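Local coordinates for ESX-1 secretion-associated protein EspB (Mycobacterium marinum, PDB 7P0Z), which is secreted by the ESX-1 system and assembles into a heptameric, channel-like structure that probably takes part in protein transport, at residues E49-S54 with A208-F213. Sequence-based numbering, arbitrary orientation.
Sequences EQLAVS and AKQANF
Leu51 of helix 42-81 meets Gln210 and Ala211 of helix 181-224 through its two methyl branches, with 122 Å² buried in all. The apolar part is carried by CD1, which lies 4.0 Å from CA of Ala211 and 4.2 Å from its CB, so the methyl rests against backbone as well as side chain. Ala211 has only a methyl side chain, consistent with the close approach of the helices, 7.5 Å between the CA atoms of Leu51 and Ala211. Met151, Pro35 and Leu271 also touch Leu51, and Phe154 packs on Ala211.

The mixed part belongs to CD2, which sits 4.1 Å from CB of Gln210 and 3.7 Å from its OE1. Beyond CG the Gln210 chain is extended (chi2 -176°), which carries the amide out to this methyl, while NE2 donates to the backbone O of Glu272.

Gln50 NE2 makes a weak, bent bond to Ser54 OG (3.3 Å, 137°) and also hydrogen-bonds to OE1 of Gln166 of a second subunit; Ser54 OG is also hydrogen-bonded to the backbone N of Val274. The PE and PPE helices therefore meet here through largely apolar van der Waals contact, their polar side chains bonded by the 271-274 loop and the neighbouring subunit.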
# COMPACT_ATOMS: atom_id res chain seq x y z
N GLU A 49 18.31 9.75 -27.03
CA GLU A 49 17.81 8.76 -27.97
C GLU A 49 16.51 8.14 -27.48
O GLU A 49 15.62 7.87 -28.28
CB GLU A 49 18.87 7.72 -28.22
CG GLU A 49 19.66 8.03 -29.43
CD GLU A 49 21.05 7.51 -29.35
OE1 GLU A 49 21.30 6.60 -28.54
OE2 GLU A 49 21.91 8.02 -30.10
N GLN A 50 16.39 7.91 -26.18
CA GLN A 50 15.14 7.43 -25.63
C GLN A 50 14.01 8.40 -25.92
O GLN A 50 12.92 7.99 -26.32
CB GLN A 50 15.28 7.19 -24.13
CG GLN A 50 14.02 6.70 -23.44
CD GLN A 50 13.49 5.40 -24.00
OE1 GLN A 50 14.03 4.34 -23.74
NE2 GLN A 50 12.44 5.48 -24.79
N LEU A 51 14.26 9.69 -25.73
CA LEU A 51 13.26 10.70 -26.05
C LEU A 51 12.90 10.70 -27.52
O LEU A 51 11.72 10.82 -27.88
CB LEU A 51 13.73 12.08 -25.63
CG LEU A 51 13.60 12.38 -24.15
CD1 LEU A 51 14.13 13.74 -23.83
CD2 LEU A 51 12.15 12.27 -23.75
N ALA A 52 13.89 10.60 -28.39
CA ALA A 52 13.59 10.60 -29.81
C ALA A 52 12.71 9.42 -30.19
O ALA A 52 11.75 9.56 -30.95
CB ALA A 52 14.88 10.60 -30.62
N VAL A 53 13.02 8.25 -29.64
CA VAL A 53 12.24 7.06 -29.95
C VAL A 53 10.83 7.19 -29.40
O VAL A 53 9.86 6.83 -30.08
CB VAL A 53 12.95 5.81 -29.41
CG1 VAL A 53 12.13 4.60 -29.69
CG2 VAL A 53 14.27 5.65 -30.09
N SER A 54 10.69 7.69 -28.19
CA SER A 54 9.36 7.88 -27.63
C SER A 54 8.54 8.85 -28.46
O SER A 54 7.34 8.64 -28.68
CB SER A 54 9.46 8.36 -26.20
OG SER A 54 9.69 7.29 -25.32
N ALA A 208 7.05 15.83 -22.46
CA ALA A 208 7.62 17.14 -22.19
C ALA A 208 8.19 17.20 -20.78
O ALA A 208 9.22 17.83 -20.55
CB ALA A 208 6.57 18.23 -22.38
N LYS A 209 7.53 16.54 -19.85
CA LYS A 209 8.01 16.51 -18.48
C LYS A 209 9.38 15.86 -18.39
O LYS A 209 10.27 16.36 -17.70
CB LYS A 209 7.00 15.79 -17.62
CG LYS A 209 7.36 15.77 -16.20
CD LYS A 209 6.39 14.98 -15.39
CE LYS A 209 6.89 14.88 -13.97
NZ LYS A 209 6.03 14.03 -13.11
N GLN A 210 9.58 14.76 -19.10
CA GLN A 210 10.88 14.12 -19.11
C GLN A 210 11.94 15.01 -19.74
O GLN A 210 13.08 15.06 -19.27
CB GLN A 210 10.82 12.80 -19.86
CG GLN A 210 10.14 11.70 -19.12
CD GLN A 210 10.20 10.43 -19.90
OE1 GLN A 210 10.26 10.45 -21.11
NE2 GLN A 210 10.23 9.31 -19.20
N ALA A 211 11.60 15.69 -20.82
CA ALA A 211 12.58 16.58 -21.42
C ALA A 211 12.99 17.70 -20.46
O ALA A 211 14.17 18.03 -20.34
CB ALA A 211 12.05 17.16 -22.72
N ASN A 212 12.01 18.29 -19.78
CA ASN A 212 12.32 19.31 -18.79
C ASN A 212 13.18 18.75 -17.68
O ASN A 212 14.09 19.42 -17.18
CB ASN A 212 11.04 19.89 -18.22
CG ASN A 212 10.47 20.95 -19.08
OD1 ASN A 212 11.20 21.73 -19.67
ND2 ASN A 212 9.16 21.01 -19.16
N PHE A 213 12.91 17.52 -17.28
CA PHE A 213 13.70 16.87 -16.26
C PHE A 213 15.15 16.75 -16.70
O PHE A 213 16.07 16.94 -15.90
CB PHE A 213 13.11 15.50 -15.98
CG PHE A 213 13.83 14.75 -14.95
CD1 PHE A 213 13.50 14.91 -13.63
CD2 PHE A 213 14.84 13.89 -15.29
CE1 PHE A 213 14.16 14.21 -12.67
CE2 PHE A 213 15.50 13.20 -14.33
CZ PHE A 213 15.16 13.36 -13.02